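Local coordinates for STIL N-terminal domain-containing protein (Trichoplax adhaerens, PDB 5OI9), which is the N-terminal domain of a STIL-family protein and probably takes part in centriole assembly through binding of CEP85, at residues S135-L149 against I183-L195. Residues are numbered along the deposited sequence; the frame is centred on the assembly and turned at random. Where two conformers were deposited one is given.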
ATOM      1  N   SER A 135     -18.597 -10.237 -13.319  1.00 65.22           N
ATOM      2  CA  SER A 135     -19.043  -8.989 -12.709  1.00 63.53           C
ATOM      3  C   SER A 135     -18.677  -8.877 -11.221  1.00 63.95           C
ATOM      4  O   SER A 135     -18.085  -7.872 -10.822  1.00 50.08           O
ATOM      5  CB  SER A 135     -20.554  -8.804 -12.896  1.00 73.15           C
ATOM      6  OG  SER A 135     -20.910  -8.835 -14.271  1.00 71.97           O
ATOM      7  N   PRO A 136     -19.014  -9.873 -10.396  1.00 58.54           N
ATOM      8  CA  PRO A 136     -18.773  -9.747  -8.958  1.00 55.95           C
ATOM      9  C   PRO A 136     -17.446 -10.367  -8.529  1.00 51.91           C
ATOM     10  O   PRO A 136     -16.882 -11.244  -9.188  1.00 50.84           O
ATOM     11  CB  PRO A 136     -19.952 -10.516  -8.339  1.00 53.14           C
ATOM     12  CG  PRO A 136     -20.591 -11.310  -9.479  1.00 56.73           C
ATOM     13  CD  PRO A 136     -19.688 -11.153 -10.676  1.00 49.03           C
ATOM     14  N   PHE A 137     -16.952  -9.883  -7.391  1.00 38.91           N
ATOM     15  CA  PHE A 137     -15.729 -10.390  -6.784  1.00 29.50           C
ATOM     16  C   PHE A 137     -16.054 -11.552  -5.855  1.00 27.53           C
ATOM     17  O   PHE A 137     -16.951 -11.451  -5.010  1.00 36.82           O
ATOM     18  CB  PHE A 137     -15.015  -9.284  -6.005  1.00 32.21           C
ATOM     19  CG  PHE A 137     -14.206  -8.359  -6.865  1.00 32.34           C
ATOM     20  CD1 PHE A 137     -12.897  -8.671  -7.185  1.00 33.84           C
ATOM     21  CD2 PHE A 137     -14.742  -7.170  -7.336  1.00 23.31           C
ATOM     22  CE1 PHE A 137     -12.141  -7.829  -7.964  1.00 36.91           C
ATOM     23  CE2 PHE A 137     -13.984  -6.316  -8.123  1.00 22.81           C
ATOM     24  CZ  PHE A 137     -12.681  -6.650  -8.438  1.00 25.49           C
ATOM     25  N   SER A 138     -15.314 -12.644  -6.009  1.00 21.91           N
ATOM     26  CA  SER A 138     -15.442 -13.822  -5.166  1.00 24.98           C
ATOM     27  C   SER A 138     -14.222 -13.936  -4.261  1.00 24.80           C
ATOM     28  O   SER A 138     -13.193 -13.294  -4.484  1.00 23.40           O
ATOM     29  CB  SER A 138     -15.597 -15.092  -6.009  1.00 26.39           C
ATOM     30  OG  SER A 138     -14.410 -15.348  -6.739  1.00 29.48           O
ATOM     31  N   ILE A 139     -14.344 -14.770  -3.226  1.00 19.47           N
ATOM     32  CA  ILE A 139     -13.252 -14.899  -2.267  1.00 22.12           C
ATOM     33  C   ILE A 139     -12.043 -15.575  -2.907  1.00 20.26           C
ATOM     34  O   ILE A 139     -10.898 -15.326  -2.505  1.00 21.66           O
ATOM     35  CB  ILE A 139     -13.737 -15.642  -1.006  1.00 25.28           C
ATOM     36  CG1 ILE A 139     -12.646 -15.651   0.066  1.00 34.74           C
ATOM     37  CG2 ILE A 139     -14.183 -17.053  -1.345  1.00 29.29           C
ATOM     38  CD1 ILE A 139     -12.211 -14.267   0.501  1.00 30.63           C
ATOM     39  N   SER A 140     -12.264 -16.414  -3.924  1.00 16.51           N
ATOM     40  CA  SER A 140     -11.140 -17.015  -4.637  1.00 20.92           C
ATOM     41  C   SER A 140     -10.314 -15.952  -5.350  1.00 19.59           C
ATOM     42  O   SER A 140      -9.081 -16.039  -5.396  1.00 25.05           O
ATOM     43  CB  SER A 140     -11.638 -18.060  -5.634  1.00 21.45           C
ATOM     44  OG  SER A 140     -12.355 -17.454  -6.695  1.00 29.47           O
ATOM     45  N   GLU A 141     -10.976 -14.941  -5.913  1.00 23.25           N
ATOM     46  CA  GLU A 141     -10.254 -13.855  -6.566  1.00 29.38           C
ATOM     47  C   GLU A 141      -9.491 -13.013  -5.548  1.00 21.41           C
ATOM     48  O   GLU A 141      -8.342 -12.627  -5.790  1.00 17.44           O
ATOM     49  CB  GLU A 141     -11.230 -12.993  -7.368  1.00 25.46           C
ATOM     50  CG  GLU A 141     -10.575 -11.999  -8.312  1.00 29.14           C
ATOM     51  CD  GLU A 141     -11.587 -11.283  -9.190  1.00 42.08           C
ATOM     52  OE1 GLU A 141     -12.765 -11.705  -9.208  1.00 33.91           O
ATOM     53  OE2 GLU A 141     -11.206 -10.297  -9.859  1.00 40.10           O
ATOM     54  N   TYR A 142     -10.114 -12.722  -4.402  1.00 18.88           N
ATOM     55  CA  TYR A 142      -9.412 -12.006  -3.342  1.00 16.21           C
ATOM     56  C   TYR A 142      -8.226 -12.812  -2.829  1.00 17.56           C
ATOM     57  O   TYR A 142      -7.157 -12.254  -2.555  1.00 15.53           O
ATOM     58  CB  TYR A 142     -10.366 -11.694  -2.189  1.00 20.73           C
ATOM     59  CG  TYR A 142     -11.446 -10.673  -2.481  1.00 22.73           C
ATOM     60  CD1 TYR A 142     -11.129  -9.344  -2.736  1.00 24.20           C
ATOM     61  CD2 TYR A 142     -12.787 -11.030  -2.459  1.00 23.91           C
ATOM     62  CE1 TYR A 142     -12.114  -8.406  -2.981  1.00 21.06           C
ATOM     63  CE2 TYR A 142     -13.782 -10.099  -2.705  1.00 34.00           C
ATOM     64  CZ  TYR A 142     -13.437  -8.788  -2.963  1.00 32.34           C
ATOM     65  OH  TYR A 142     -14.421  -7.859  -3.210  1.00 40.39           O
ATOM     66  N   TYR A 143      -8.405 -14.128  -2.681  1.00 21.17           N
ATOM     67  CA  TYR A 143      -7.349 -14.978  -2.142  1.00 15.88           C
ATOM     68  C   TYR A 143      -6.126 -14.980  -3.049  1.00 21.32           C
ATOM     69  O   TYR A 143      -4.990 -14.850  -2.581  1.00 20.58           O
ATOM     70  CB  TYR A 143      -7.877 -16.400  -1.941  1.00 19.33           C
ATOM     71  CG  TYR A 143      -6.811 -17.419  -1.605  1.00 21.41           C
ATOM     72  CD1 TYR A 143      -6.374 -17.591  -0.297  1.00 19.88           C
ATOM     73  CD2 TYR A 143      -6.246 -18.216  -2.594  1.00 24.45           C
ATOM     74  CE1 TYR A 143      -5.403 -18.521   0.016  1.00 19.39           C
ATOM     75  CE2 TYR A 143      -5.272 -19.148  -2.292  1.00 27.30           C
ATOM     76  CZ  TYR A 143      -4.854 -19.296  -0.984  1.00 30.01           C
ATOM     77  OH  TYR A 143      -3.885 -20.223  -0.677  1.00 32.63           O
ATOM     78  N   ASP A 144      -6.341 -15.135  -4.358  1.00 21.43           N
ATOM     79  CA  ASP A 144      -5.216 -15.147  -5.286  0.77 19.74           C
ATOM     80  C   ASP A 144      -4.503 -13.802  -5.306  1.00 22.39           C
ATOM     81  O   ASP A 144      -3.272 -13.750  -5.415  1.00 18.96           O
ATOM     82  CB  ASP A 144      -5.696 -15.533  -6.685  0.77 21.38           C
ATOM     83  CG  ASP A 144      -6.108 -16.991  -6.774  0.77 26.41           C
ATOM     84  OD1 ASP A 144      -5.467 -17.830  -6.104  0.77 22.50           O
ATOM     85  OD2 ASP A 144      -7.070 -17.300  -7.507  0.77 29.35           O
ATOM     86  N   ALA A 145      -5.253 -12.703  -5.193  1.00 19.72           N
ATOM     87  CA  ALA A 145      -4.624 -11.388  -5.156  1.00 18.25           C
ATOM     88  C   ALA A 145      -3.762 -11.225  -3.909  1.00 19.69           C
ATOM     89  O   ALA A 145      -2.668 -10.651  -3.974  1.00 15.83           O
ATOM     90  CB  ALA A 145      -5.686 -10.292  -5.220  1.00 14.64           C
ATOM     91  N   PHE A 146      -4.232 -11.731  -2.766  1.00 17.38           N
ATOM     92  CA  PHE A 146      -3.471 -11.580  -1.530  1.00 19.58           C
ATOM     93  C   PHE A 146      -2.230 -12.464  -1.520  1.00 18.61           C
ATOM     94  O   PHE A 146      -1.199 -12.077  -0.955  1.00 23.47           O
ATOM     95  CB  PHE A 146      -4.351 -11.887  -0.322  1.00 15.80           C
ATOM     96  CG  PHE A 146      -3.682 -11.608   0.993  1.00 20.10           C
ATOM     97  CD1 PHE A 146      -3.404 -10.306   1.377  1.00 22.21           C
ATOM     98  CD2 PHE A 146      -3.328 -12.642   1.844  1.00 18.67           C
ATOM     99  CE1 PHE A 146      -2.785 -10.041   2.586  1.00 21.80           C
ATOM    100  CE2 PHE A 146      -2.713 -12.382   3.057  1.00 22.16           C
ATOM    101  CZ  PHE A 146      -2.444 -11.079   3.427  1.00 18.99           C
ATOM    102  N   GLN A 147      -2.307 -13.651  -2.128  1.00 16.65           N
ATOM    103  CA  GLN A 147      -1.112 -14.474  -2.283  1.00 21.69           C
ATOM    104  C   GLN A 147      -0.050 -13.743  -3.094  1.00 22.99           C
ATOM    105  O   GLN A 147       1.132 -13.733  -2.725  1.00 16.77           O
ATOM    106  CB  GLN A 147      -1.470 -15.808  -2.939  1.00 24.05           C
ATOM    107  CG  GLN A 147      -2.362 -16.693  -2.082  1.00 24.21           C
ATOM    108  CD  GLN A 147      -1.692 -17.106  -0.787  1.00 34.92           C
ATOM    109  OE1 GLN A 147      -0.483 -17.327  -0.745  1.00 51.28           O
ATOM    110  NE2 GLN A 147      -2.474 -17.205   0.279  1.00 45.80           N
ATOM    111  N   THR A 148      -0.456 -13.115  -4.200  1.00 17.63           N
ATOM    112  CA  THR A 148       0.477 -12.307  -4.980  1.00 16.15           C
ATOM    113  C   THR A 148       1.026 -11.151  -4.153  1.00 18.48           C
ATOM    114  O   THR A 148       2.220 -10.833  -4.232  1.00 16.82           O
ATOM    115  CB  THR A 148      -0.208 -11.789  -6.248  1.00 22.23           C
ATOM    116  OG1 THR A 148      -0.530 -12.893  -7.102  1.00 26.04           O
ATOM    117  CG2 THR A 148       0.698 -10.821  -6.998  1.00 12.68           C
ATOM    118  N   LEU A 149       0.177 -10.522  -3.336  1.00 17.22           N
ATOM    119  CA  LEU A 149       0.632  -9.409  -2.510  1.00 16.94           C
ATOM    120  C   LEU A 149       1.692  -9.863  -1.511  1.00 16.30           C
ATOM    121  O   LEU A 149       2.740  -9.224  -1.372  1.00 17.43           O
ATOM    122  CB  LEU A 149      -0.559  -8.764  -1.793  1.00 13.37           C
ATOM    123  CG  LEU A 149      -0.361  -7.448  -1.025  1.00 15.26           C
ATOM    124  CD1 LEU A 149      -1.678  -6.699  -0.913  1.00 18.99           C
ATOM    125  CD2 LEU A 149       0.218  -7.678   0.371  1.00 21.52           C
ATOM    126  N   ILE A 183     -21.766   2.604 -17.532  1.00 21.62           N
ATOM    127  CA  ILE A 183     -20.720   1.743 -16.984  1.00 18.76           C
ATOM    128  C   ILE A 183     -21.048   1.427 -15.532  1.00 19.29           C
ATOM    129  O   ILE A 183     -21.331   2.334 -14.743  1.00 21.25           O
ATOM    130  CB  ILE A 183     -19.321   2.388 -17.071  1.00 19.69           C
ATOM    131  CG1 ILE A 183     -19.028   2.884 -18.487  1.00 18.10           C
ATOM    132  CG2 ILE A 183     -18.253   1.394 -16.635  1.00 17.40           C
ATOM    133  CD1 ILE A 183     -17.644   3.472 -18.641  1.00 22.11           C
ATOM    134  N   ASN A 184     -21.001   0.146 -15.176  1.00 20.42           N
ATOM    135  CA  ASN A 184     -21.036  -0.281 -13.782  1.00 17.57           C
ATOM    136  C   ASN A 184     -19.604  -0.569 -13.347  1.00 21.39           C
ATOM    137  O   ASN A 184     -18.970  -1.501 -13.853  1.00 18.54           O
ATOM    138  CB  ASN A 184     -21.923  -1.507 -13.594  1.00 16.90           C
ATOM    139  CG  ASN A 184     -21.948  -1.987 -12.154  1.00 29.30           C
ATOM    140  OD1 ASN A 184     -21.304  -2.978 -11.806  1.00 37.49           O
ATOM    141  ND2 ASN A 184     -22.683  -1.278 -11.306  1.00 25.62           N
ATOM    142  N   VAL A 185     -19.097   0.233 -12.417  1.00 15.37           N
ATOM    143  CA  VAL A 185     -17.721   0.123 -11.949  1.00 19.24           C
ATOM    144  C   VAL A 185     -17.740  -0.529 -10.574  1.00 21.28           C
ATOM    145  O   VAL A 185     -18.328   0.012  -9.632  1.00 21.25           O
ATOM    146  CB  VAL A 185     -17.034   1.497 -11.899  1.00 14.52           C
ATOM    147  CG1 VAL A 185     -15.591   1.360 -11.437  1.00 18.65           C
ATOM    148  CG2 VAL A 185     -17.112   2.186 -13.248  1.00 16.82           C
ATOM    149  N   THR A 186     -17.113  -1.696 -10.462  1.00 16.51           N
ATOM    150  CA  THR A 186     -16.932  -2.383  -9.189  1.00 22.48           C
ATOM    151  C   THR A 186     -15.446  -2.423  -8.864  1.00 19.56           C
ATOM    152  O   THR A 186     -14.630  -2.779  -9.721  1.00 20.08           O
ATOM    153  CB  THR A 186     -17.503  -3.804  -9.231  1.00 21.66           C
ATOM    154  OG1 THR A 186     -18.922  -3.751  -9.428  1.00 24.83           O
ATOM    155  CG2 THR A 186     -17.208  -4.537  -7.931  1.00 23.68           C
ATOM    156  N   SER A 187     -15.097  -2.059  -7.631  1.00 17.86           N
ATOM    157  CA  SER A 187     -13.712  -2.013  -7.181  0.54 21.05           C
ATOM    158  C   SER A 187     -13.539  -2.916  -5.969  1.00 20.06           C
ATOM    159  O   SER A 187     -14.334  -2.853  -5.026  1.00 17.42           O
ATOM    160  CB  SER A 187     -13.294  -0.583  -6.829  0.54 19.50           C
ATOM    161  OG  SER A 187     -13.989  -0.122  -5.681  0.54 18.28           O
ATOM    162  N   GLY A 188     -12.500  -3.742  -5.994  1.00 21.88           N
ATOM    163  CA  GLY A 188     -12.195  -4.614  -4.878  1.00 19.64           C
ATOM    164  C   GLY A 188     -10.751  -4.455  -4.452  1.00 18.22           C
ATOM    165  O   GLY A 188      -9.867  -4.186  -5.266  1.00 16.69           O
ATOM    166  N   VAL A 189     -10.523  -4.624  -3.151  1.00 18.46           N
ATOM    167  CA  VAL A 189      -9.203  -4.440  -2.560  1.00 18.68           C
ATOM    168  C   VAL A 189      -8.953  -5.543  -1.538  1.00 15.50           C
ATOM    169  O   VAL A 189      -9.884  -6.074  -0.926  1.00 15.66           O
ATOM    170  CB  VAL A 189      -9.062  -3.044  -1.905  1.00 16.12           C
ATOM    171  CG1 VAL A 189      -9.907  -2.952  -0.639  1.00 16.13           C
ATOM    172  CG2 VAL A 189      -7.602  -2.721  -1.614  1.00 14.76           C
ATOM    173  N   VAL A 190      -7.682  -5.901  -1.373  1.00 14.36           N
ATOM    174  CA  VAL A 190      -7.238  -6.770  -0.291  1.00 16.38           C
ATOM    175  C   VAL A 190      -6.076  -6.091   0.419  1.00 21.77           C
ATOM    176  O   VAL A 190      -5.188  -5.521  -0.225  1.00 16.36           O
ATOM    177  CB  VAL A 190      -6.829  -8.177  -0.789  1.00 20.30           C
ATOM    178  CG1 VAL A 190      -8.042  -8.935  -1.292  1.00 20.94           C
ATOM    179  CG2 VAL A 190      -5.776  -8.084  -1.879  1.00 21.06           C
ATOM    180  N   VAL A 191      -6.103  -6.122   1.746  1.00 20.98           N
ATOM    181  CA  VAL A 191      -5.052  -5.538   2.577  0.55 18.93           C
ATOM    182  C   VAL A 191      -4.698  -6.542   3.667  1.00 21.00           C
ATOM    183  O   VAL A 191      -5.604  -7.183   4.220  1.00 22.55           O
ATOM    184  CB  VAL A 191      -5.501  -4.195   3.176  0.55 19.72           C
ATOM    185  CG1 VAL A 191      -4.465  -3.666   4.158  0.55 17.68           C
ATOM    186  CG2 VAL A 191      -5.758  -3.179   2.075  0.55 21.99           C
ATOM    187  N   PRO A 192      -3.420  -6.726   4.002  1.00 20.19           N
ATOM    188  CA  PRO A 192      -3.088  -7.581   5.145  1.00 19.47           C
ATOM    189  C   PRO A 192      -3.734  -7.038   6.408  1.00 21.99           C
ATOM    190  O   PRO A 192      -3.758  -5.828   6.646  1.00 23.22           O
ATOM    191  CB  PRO A 192      -1.559  -7.510   5.215  1.00 19.69           C
ATOM    192  CG  PRO A 192      -1.133  -7.138   3.844  1.00 18.09           C
ATOM    193  CD  PRO A 192      -2.216  -6.257   3.297  1.00 17.64           C
ATOM    194  N   SER A 193      -4.287  -7.943   7.208  1.00 19.66           N
ATOM    195  CA  SER A 193      -5.004  -7.538   8.406  1.00 21.82           C
ATOM    196  C   SER A 193      -4.105  -7.387   9.624  1.00 18.16           C
ATOM    197  O   SER A 193      -4.538  -6.794  10.612  1.00 23.03           O
ATOM    198  CB  SER A 193      -6.116  -8.542   8.720  1.00 22.92           C
ATOM    199  OG  SER A 193      -5.579  -9.822   8.982  1.00 31.96           O
ATOM    200  N   ALA A 194      -2.868  -7.875   9.568  1.00 20.40           N
ATOM    201  CA  ALA A 194      -2.005  -7.928  10.745  1.00 24.24           C
ATOM    202  C   ALA A 194      -1.926  -6.585  11.463  1.00 22.77           C
ATOM    203  O   ALA A 194      -1.625  -5.553  10.856  1.00 23.26           O
ATOM    204  CB  ALA A 194      -0.604  -8.384  10.336  1.00 21.06           C
ATOM    205  N   LEU A 195      -2.211  -6.606  12.765  1.00 22.80           N
ATOM    206  CA  LEU A 195      -2.014  -5.452  13.631  1.00 24.27           C
ATOM    207  C   LEU A 195      -0.626  -5.513  14.257  1.00 20.67           C
ATOM    208  O   LEU A 195      -0.229  -6.549  14.799  1.00 27.01           O
ATOM    209  CB  LEU A 195      -3.069  -5.405  14.736  1.00 25.59           C
ATOM    210  CG  LEU A 195      -4.533  -5.148  14.380  1.00 38.95           C
ATOM    211  CD1 LEU A 195      -5.364  -5.029  15.650  1.00 39.11           C
ATOM    212  CD2 LEU A 195      -4.675  -3.901  13.523  1.00 34.49           C
TER
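V190 pushes its two methyls against one side of helix 139-149. CG1 meets the edge of the Y142 ring, 3.4 Å from Y142 CD1. CG2 fits between A145 and F146, lying 4.0 Å from A145 CB. The ring of F137, one residue ahead of the N-cap S138, lies over G188. G188 CA makes a CH-pi contact with that ring, 4.2 Å from the centroid and 15° off the normal. G188 has no side chain, which lets the F137 and Y142 rings come close. T186 CG2 lies at the edge of the F137 ring, 3.7 Å from F137 CD2. With CG anti to the backbone N (chi1 -174°), F146 swings its ring down to P192. F146 CE1 is 3.6 Å from P192 CG. L149 reaches the same proline from the next turn, tip to tip: L149 CD2 is 3.8 Å from P192 CG. The helix lies across strand 183-192 at 47°, with the axes 8.5 Å apart. Helix 139-155 packs on one face of the sheet around strand 180-192. V185, S187 and V189 point to the other face, toward strand 343-348. F137 stacks with H171, Y142 meets Y324, and F146 meets F322. The contact rests on shape and apolar burial rather than on polar pairing.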